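Putative glutathionylspermidine synthase (Methylobacillus flagellatus, PDB 3N6X) is of unestablished function but is probably an ATP-dependent ligase of the circularly permuted ATP-grasp type, perhaps a glutathionylspermidine synthase. Local coordinates at residues V220-P225 with Y274-D279; I282-F287 with G294-L299. All blocks are in the same frame, centred on the assembly; numbering follows the deposited sequence.

Interaction 1 of 2, residues V220-P225 with Y274-D279; sequences VVLLTP and YRRIDD
L222 lies alongside Y274, both side chains leaving the sheet on the same face, and its CD1 comes obliquely to ring atom CD2 of Y274, 3.6 Å away. The bridge between the two residues sets both on one face, and CG anti to the backbone N in each (chi1 -162° in L222, 171° in Y274) keeps them side by side. The other leucine methyl, CD2, rests on CG of R276, which itself lies over one face of the Y274 ring, offset from its middle. R276 is bent at chi2 and chi3, which folds its guanidinium back until NH1 donates to OH of Y274 at 3.0 Å, while NH2 forms a salt bridge with E234 of helix 232-242. A leucine in place of Y274 would probably leave NH1 of R276 without this hydroxyl partner and the arginine chain with less to fold against. The backbones are in parallel register: Y274 N donates to V221 O (2.9 Å, 167° at the hydrogen), L223 N to Y274 O, and R276 N to L223 O at 2.9 Å. Beyond the paired strand residues, I277 reaches back across the contact; its CD1 touches CG of L223 at 3.6 Å, and its CG1 slides past P225 CD. Parallel pairing, with helices 199-209 and 232-242 touching the face of L222 and Y274, is characteristic of an alpha/beta fold, where 220-223, helix 232-242 and parallel strand 245-247 form a beta-alpha-beta unit.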
ATOM      1  N   VAL A 220     -23.695  -3.379   2.539  1.00 26.27           N
ATOM      2  CA  VAL A 220     -22.256  -3.295   2.797  1.00 25.50           C
ATOM      3  C   VAL A 220     -21.992  -2.389   3.993  1.00 31.74           C
ATOM      4  O   VAL A 220     -22.555  -1.306   4.073  1.00 33.01           O
ATOM      5  CB  VAL A 220     -21.470  -2.813   1.536  1.00 27.93           C
ATOM      6  CG1 VAL A 220     -19.958  -2.880   1.768  1.00 28.33           C
ATOM      7  CG2 VAL A 220     -21.865  -3.605   0.290  1.00 26.74           C
ATOM      8  N   VAL A 221     -21.149  -2.838   4.929  1.00 28.11           N
ATOM      9  CA  VAL A 221     -20.750  -2.037   6.088  1.00 27.09           C
ATOM     10  C   VAL A 221     -19.212  -2.020   6.185  1.00 31.16           C
ATOM     11  O   VAL A 221     -18.550  -2.871   5.589  1.00 30.85           O
ATOM     12  CB  VAL A 221     -21.402  -2.521   7.428  1.00 29.72           C
ATOM     13  CG1 VAL A 221     -22.932  -2.529   7.345  1.00 28.48           C
ATOM     14  CG2 VAL A 221     -20.864  -3.887   7.851  1.00 29.36           C
ATOM     15  N   LEU A 222     -18.656  -1.050   6.912  1.00 28.30           N
ATOM     16  CA  LEU A 222     -17.223  -1.000   7.176  1.00 28.71           C
ATOM     17  C   LEU A 222     -16.999  -1.294   8.671  1.00 33.22           C
ATOM     18  O   LEU A 222     -17.409  -0.496   9.523  1.00 32.02           O
ATOM     19  CB  LEU A 222     -16.623   0.370   6.796  1.00 28.55           C
ATOM     20  CG  LEU A 222     -15.073   0.429   6.613  1.00 32.21           C
ATOM     21  CD1 LEU A 222     -14.671   1.681   5.854  1.00 31.62           C
ATOM     22  CD2 LEU A 222     -14.332   0.389   7.960  1.00 31.31           C
ATOM     23  N   LEU A 223     -16.384  -2.459   8.987  1.00 29.96           N
ATOM     24  CA  LEU A 223     -16.090  -2.831  10.376  1.00 29.59           C
ATOM     25  C   LEU A 223     -14.755  -2.206  10.844  1.00 31.83           C
ATOM     26  O   LEU A 223     -13.699  -2.511  10.296  1.00 29.33           O
ATOM     27  CB  LEU A 223     -16.107  -4.358  10.549  1.00 29.26           C
ATOM     28  CG  LEU A 223     -15.644  -4.933  11.887  1.00 33.32           C
ATOM     29  CD1 LEU A 223     -16.609  -4.570  13.030  1.00 32.46           C
ATOM     30  CD2 LEU A 223     -15.481  -6.439  11.793  1.00 34.01           C
ATOM     31  N   THR A 224     -14.839  -1.271  11.802  1.00 29.15           N
ATOM     32  CA  THR A 224     -13.680  -0.550  12.337  1.00 30.06           C
ATOM     33  C   THR A 224     -13.356  -0.977  13.787  1.00 37.32           C
ATOM     34  O   THR A 224     -14.278  -1.264  14.566  1.00 36.80           O
ATOM     35  CB  THR A 224     -13.914   0.989  12.252  1.00 31.34           C
ATOM     36  OG1 THR A 224     -12.740   1.667  12.692  1.00 30.67           O
ATOM     37  CG2 THR A 224     -15.111   1.462  13.103  1.00 27.91           C
ATOM     38  N   PRO A 225     -12.056  -0.962  14.199  1.00 35.79           N
ATOM     39  CA  PRO A 225     -11.750  -1.214  15.618  1.00 36.54           C
ATOM     40  C   PRO A 225     -12.234  -0.062  16.511  1.00 44.73           C
ATOM     41  O   PRO A 225     -12.554  -0.281  17.673  1.00 46.23           O
ATOM     42  CB  PRO A 225     -10.231  -1.358  15.643  1.00 38.08           C
ATOM     43  CG  PRO A 225      -9.751  -0.658  14.440  1.00 42.33           C
ATOM     44  CD  PRO A 225     -10.837  -0.672  13.415  1.00 37.24           C
ATOM     45  N   TYR A 274     -16.495  -4.806   4.795  1.00 26.66           N
ATOM     46  CA  TYR A 274     -15.188  -4.304   4.440  1.00 25.92           C
ATOM     47  C   TYR A 274     -14.457  -4.204   5.763  1.00 30.48           C
ATOM     48  O   TYR A 274     -14.764  -3.328   6.572  1.00 27.74           O
ATOM     49  CB  TYR A 274     -15.324  -2.935   3.731  1.00 26.72           C
ATOM     50  CG  TYR A 274     -14.034  -2.170   3.493  1.00 27.11           C
ATOM     51  CD1 TYR A 274     -12.822  -2.838   3.321  1.00 29.13           C
ATOM     52  CD2 TYR A 274     -14.045  -0.793   3.308  1.00 27.31           C
ATOM     53  CE1 TYR A 274     -11.633  -2.139   3.114  1.00 29.69           C
ATOM     54  CE2 TYR A 274     -12.867  -0.083   3.067  1.00 27.99           C
ATOM     55  CZ  TYR A 274     -11.660  -0.760   2.983  1.00 36.14           C
ATOM     56  OH  TYR A 274     -10.493  -0.060   2.756  1.00 35.22           O
ATOM     57  N   ARG A 275     -13.632  -5.219   6.077  1.00 31.70           N
ATOM     58  CA  ARG A 275     -12.986  -5.265   7.392  1.00 32.67           C
ATOM     59  C   ARG A 275     -11.708  -4.455   7.475  1.00 36.58           C
ATOM     60  O   ARG A 275     -10.800  -4.630   6.655  1.00 36.14           O
ATOM     61  CB  ARG A 275     -12.791  -6.724   7.910  1.00 33.93           C
ATOM     62  CG  ARG A 275     -11.919  -7.611   7.040  1.00 41.43           C
ATOM     63  CD  ARG A 275     -10.938  -8.429   7.860  1.00 44.89           C
ATOM     64  NE  ARG A 275     -10.032  -9.196   7.001  1.00 43.90           N
ATOM     65  CZ  ARG A 275      -8.712  -9.013   6.956  1.00 62.09           C
ATOM     66  NH1 ARG A 275      -8.131  -8.125   7.755  1.00 45.28           N
ATOM     67  NH2 ARG A 275      -7.961  -9.736   6.130  1.00 51.70           N
ATOM     68  N   ARG A 276     -11.643  -3.546   8.451  1.00 32.29           N
ATOM     69  CA  ARG A 276     -10.432  -2.780   8.707  1.00 31.50           C
ATOM     70  C   ARG A 276      -9.871  -3.172  10.080  1.00 35.25           C
ATOM     71  O   ARG A 276      -9.259  -2.367  10.780  1.00 35.63           O
ATOM     72  CB  ARG A 276     -10.671  -1.260   8.550  1.00 29.02           C
ATOM     73  CG  ARG A 276     -10.959  -0.824   7.089  1.00 29.06           C
ATOM     74  CD  ARG A 276      -9.769  -1.027   6.133  1.00 32.51           C
ATOM     75  NE  ARG A 276      -8.626  -0.177   6.490  1.00 32.96           N
ATOM     76  CZ  ARG A 276      -8.369   0.999   5.932  1.00 41.38           C
ATOM     77  NH1 ARG A 276      -9.134   1.455   4.948  1.00 31.60           N
ATOM     78  NH2 ARG A 276      -7.340   1.725   6.347  1.00 26.08           N
ATOM     79  N   ILE A 277     -10.095  -4.430  10.445  1.00 32.46           N
ATOM     80  CA  ILE A 277      -9.607  -5.054  11.676  1.00 33.50           C
ATOM     81  C   ILE A 277      -8.755  -6.267  11.265  1.00 40.31           C
ATOM     82  O   ILE A 277      -9.078  -6.913  10.271  1.00 40.60           O
ATOM     83  CB  ILE A 277     -10.818  -5.482  12.573  1.00 36.35           C
ATOM     84  CG1 ILE A 277     -11.632  -4.253  13.031  1.00 36.40           C
ATOM     85  CG2 ILE A 277     -10.366  -6.308  13.756  1.00 38.21           C
ATOM     86  CD1 ILE A 277     -12.739  -4.537  13.990  1.00 44.48           C
ATOM     87  N   ASP A 278      -7.670  -6.573  12.013  1.00 37.91           N
ATOM     88  CA  ASP A 278      -6.836  -7.746  11.714  1.00 38.05           C
ATOM     89  C   ASP A 278      -7.606  -9.029  11.963  1.00 41.70           C
ATOM     90  O   ASP A 278      -8.458  -9.066  12.855  1.00 40.81           O
ATOM     91  CB  ASP A 278      -5.566  -7.737  12.573  1.00 41.04           C
ATOM     92  CG  ASP A 278      -4.540  -6.700  12.162  1.00 62.78           C
ATOM     93  OD1 ASP A 278      -4.323  -6.526  10.931  1.00 65.00           O
ATOM     94  OD2 ASP A 278      -3.894  -6.118  13.063  1.00 72.70           O
ATOM     95  N   ASP A 279      -7.293 -10.100  11.187  1.00 39.62           N
ATOM     96  CA  ASP A 279      -7.887 -11.448  11.338  1.00 41.05           C
ATOM     97  C   ASP A 279      -8.016 -11.841  12.784  1.00 46.15           C
ATOM     98  O   ASP A 279      -9.062 -12.301  13.207  1.00 46.96           O
ATOM     99  CB  ASP A 279      -6.994 -12.508  10.646  1.00 44.00           C
ATOM    100  CG  ASP A 279      -7.082 -12.528   9.152  1.00 51.89           C
ATOM    101  OD1 ASP A 279      -7.939 -11.810   8.601  1.00 53.37           O
ATOM    102  OD2 ASP A 279      -6.315 -13.286   8.528  1.00 54.52           O
TER

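Interaction 2 of 2, residues I282-F287 with G294-L299; sequences IDPLSF and GVPGLL
This is a carboxylate-to-backbone contact, in which the loop after strand 268-275 holds the start of helix 298-303. D283 carries it, with CG anti to its backbone N (chi1 -177°), and both carboxylate oxygens accept bonds from the other segment. OD1 takes G297 N at 2.8 Å and, from the opposite face of the carboxylate plane, L285 N at 3.0 Å; the latter closes an Asx turn. OD2 takes L299 N at 3.0 Å on its anti side, 35° out of the plane. Three N-H groups thus fix the carboxylate's rotation, and the N-terminal end of the helix would probably favour its negative charge. G297, the N-cap residue, sits inside a type II turn from V295 to L298 with positive phi (87°). Alongside, V295 N donates to I282 O at 2.8 Å, from above the carbonyl plane. Apolar groups flank these bonds: P284 CG meets P296 CG at 3.9 Å, and CD2 of L299 lies 3.6 Å from F287 CZ, the two side chains crossing at about a right angle. The F287 ring also makes a cation-pi contact with R128. I282 and L298 both lean on L309 of strand 308-310, and V295 packs on strand 252-254.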
ATOM      1  N   ILE A 282     -11.186 -10.455  14.763  1.00 37.96           N
ATOM      2  CA  ILE A 282     -12.548 -10.446  14.206  1.00 38.71           C
ATOM      3  C   ILE A 282     -13.565 -11.354  14.891  1.00 41.27           C
ATOM      4  O   ILE A 282     -14.763 -11.143  14.709  1.00 40.35           O
ATOM      5  CB  ILE A 282     -12.584 -10.626  12.659  1.00 42.79           C
ATOM      6  CG1 ILE A 282     -12.051 -11.996  12.223  1.00 42.75           C
ATOM      7  CG2 ILE A 282     -11.910  -9.470  11.928  1.00 46.16           C
ATOM      8  CD1 ILE A 282     -12.989 -12.752  11.382  1.00 52.05           C
ATOM      9  N   ASP A 283     -13.117 -12.428  15.549  1.00 36.46           N
ATOM     10  CA  ASP A 283     -14.048 -13.404  16.115  1.00 34.96           C
ATOM     11  C   ASP A 283     -13.457 -14.082  17.359  1.00 38.69           C
ATOM     12  O   ASP A 283     -12.625 -14.998  17.238  1.00 37.21           O
ATOM     13  CB  ASP A 283     -14.472 -14.450  15.037  1.00 35.20           C
ATOM     14  CG  ASP A 283     -15.506 -15.483  15.489  1.00 38.31           C
ATOM     15  OD1 ASP A 283     -15.943 -15.419  16.662  1.00 37.73           O
ATOM     16  OD2 ASP A 283     -15.858 -16.373  14.671  1.00 36.66           O
ATOM     17  N   PRO A 284     -13.931 -13.678  18.571  1.00 34.81           N
ATOM     18  CA  PRO A 284     -13.384 -14.270  19.805  1.00 34.56           C
ATOM     19  C   PRO A 284     -13.679 -15.764  20.007  1.00 38.10           C
ATOM     20  O   PRO A 284     -13.039 -16.385  20.832  1.00 38.68           O
ATOM     21  CB  PRO A 284     -13.965 -13.392  20.921  1.00 36.15           C
ATOM     22  CG  PRO A 284     -15.108 -12.695  20.328  1.00 40.02           C
ATOM     23  CD  PRO A 284     -14.889 -12.590  18.861  1.00 35.76           C
ATOM     24  N   LEU A 285     -14.578 -16.346  19.214  1.00 34.83           N
ATOM     25  CA  LEU A 285     -14.877 -17.775  19.298  1.00 35.00           C
ATOM     26  C   LEU A 285     -13.929 -18.607  18.436  1.00 40.31           C
ATOM     27  O   LEU A 285     -13.976 -19.836  18.497  1.00 41.46           O
ATOM     28  CB  LEU A 285     -16.339 -18.066  18.866  1.00 35.04           C
ATOM     29  CG  LEU A 285     -17.457 -17.332  19.621  1.00 38.97           C
ATOM     30  CD1 LEU A 285     -18.815 -17.752  19.097  1.00 38.49           C
ATOM     31  CD2 LEU A 285     -17.369 -17.578  21.132  1.00 40.30           C
ATOM     32  N   SER A 286     -13.105 -17.959  17.608  1.00 36.71           N
ATOM     33  CA  SER A 286     -12.221 -18.688  16.690  1.00 36.81           C
ATOM     34  C   SER A 286     -10.775 -18.249  16.773  1.00 41.65           C
ATOM     35  O   SER A 286      -9.880 -19.040  16.477  1.00 42.06           O
ATOM     36  CB  SER A 286     -12.720 -18.548  15.256  1.00 38.98           C
ATOM     37  OG  SER A 286     -13.987 -19.166  15.098  1.00 46.66           O
ATOM     38  N   PHE A 287     -10.540 -16.976  17.098  1.00 38.39           N
ATOM     39  CA  PHE A 287      -9.193 -16.428  17.176  1.00 38.36           C
ATOM     40  C   PHE A 287      -8.932 -15.924  18.590  1.00 43.55           C
ATOM     41  O   PHE A 287      -9.280 -16.633  19.527  1.00 44.48           O
ATOM     42  CB  PHE A 287      -8.986 -15.348  16.093  1.00 39.83           C
ATOM     43  CG  PHE A 287      -9.167 -15.881  14.682  1.00 41.19           C
ATOM     44  CD1 PHE A 287      -8.395 -16.942  14.214  1.00 44.18           C
ATOM     45  CD2 PHE A 287     -10.134 -15.347  13.838  1.00 43.64           C
ATOM     46  CE1 PHE A 287      -8.568 -17.438  12.914  1.00 45.35           C
ATOM     47  CE2 PHE A 287     -10.310 -15.847  12.539  1.00 46.31           C
ATOM     48  CZ  PHE A 287      -9.518 -16.880  12.082  1.00 44.41           C
ATOM     49  N   GLY A 294     -14.203  -7.666  17.587  1.00 34.36           N
ATOM     50  CA  GLY A 294     -14.862  -8.552  16.645  1.00 32.67           C
ATOM     51  C   GLY A 294     -16.302  -8.891  16.915  1.00 34.10           C
ATOM     52  O   GLY A 294     -16.998  -8.202  17.672  1.00 33.36           O
ATOM     53  N   VAL A 295     -16.772  -9.933  16.227  1.00 28.47           N
ATOM     54  CA  VAL A 295     -18.145 -10.383  16.229  1.00 27.31           C
ATOM     55  C   VAL A 295     -18.131 -11.889  16.484  1.00 32.83           C
ATOM     56  O   VAL A 295     -17.681 -12.649  15.620  1.00 33.13           O
ATOM     57  CB  VAL A 295     -18.830 -10.041  14.852  1.00 29.93           C
ATOM     58  CG1 VAL A 295     -20.326 -10.375  14.868  1.00 28.85           C
ATOM     59  CG2 VAL A 295     -18.602  -8.573  14.457  1.00 29.36           C
ATOM     60  N   PRO A 296     -18.622 -12.361  17.655  1.00 29.38           N
ATOM     61  CA  PRO A 296     -18.602 -13.816  17.917  1.00 28.22           C
ATOM     62  C   PRO A 296     -19.355 -14.637  16.867  1.00 32.85           C
ATOM     63  O   PRO A 296     -20.504 -14.334  16.546  1.00 32.69           O
ATOM     64  CB  PRO A 296     -19.231 -13.931  19.312  1.00 29.60           C
ATOM     65  CG  PRO A 296     -18.987 -12.582  19.946  1.00 33.35           C
ATOM     66  CD  PRO A 296     -19.132 -11.605  18.822  1.00 29.64           C
ATOM     67  N   GLY A 297     -18.681 -15.650  16.321  1.00 30.42           N
ATOM     68  CA  GLY A 297     -19.248 -16.549  15.317  1.00 29.59           C
ATOM     69  C   GLY A 297     -19.118 -16.077  13.880  1.00 33.37           C
ATOM     70  O   GLY A 297     -19.526 -16.788  12.960  1.00 33.65           O
ATOM     71  N   LEU A 298     -18.532 -14.883  13.669  1.00 30.47           N
ATOM     72  CA  LEU A 298     -18.364 -14.297  12.334  1.00 31.12           C
ATOM     73  C   LEU A 298     -17.630 -15.232  11.360  1.00 37.53           C
ATOM     74  O   LEU A 298     -18.074 -15.393  10.217  1.00 38.46           O
ATOM     75  CB  LEU A 298     -17.640 -12.942  12.429  1.00 31.09           C
ATOM     76  CG  LEU A 298     -17.388 -12.202  11.109  1.00 34.95           C
ATOM     77  CD1 LEU A 298     -18.688 -11.916  10.381  1.00 35.15           C
ATOM     78  CD2 LEU A 298     -16.613 -10.917  11.348  1.00 35.03           C
ATOM     79  N   LEU A 299     -16.513 -15.841  11.804  1.00 33.55           N
ATOM     80  CA  LEU A 299     -15.749 -16.743  10.955  1.00 34.06           C
ATOM     81  C   LEU A 299     -16.591 -17.907  10.420  1.00 37.36           C
ATOM     82  O   LEU A 299     -16.509 -18.219   9.229  1.00 36.92           O
ATOM     83  CB  LEU A 299     -14.486 -17.254  11.674  1.00 34.57           C
ATOM     84  CG  LEU A 299     -13.578 -18.167  10.824  1.00 38.78           C
ATOM     85  CD1 LEU A 299     -12.971 -17.401   9.623  1.00 37.30           C
ATOM     86  CD2 LEU A 299     -12.517 -18.810  11.675  1.00 41.07           C
TER

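In the fold
Along the chain, 220-225 comes first, and interaction 1 closes when strand 268-275 returns beside it, after an excursion of 48 residues that includes helix 232-242 and several strands. Interaction 2 follows in series, neither nested in nor crossing the first: the chain runs off the end of strand 268-275 through 276-279, passes through 282-287, and folds back after six intervening residues to begin helix 298-303. Their centres lie about 13 Å apart and the contacts touch, with I277 CG2 4.0 Å from I282 CG2 and D279 O against the F287 ring. Together they tie the mixed sheet that holds strands 220-223 and 268-275 to the strand-to-helix connection, which then runs on to strand 308-310, parallel to 268-275.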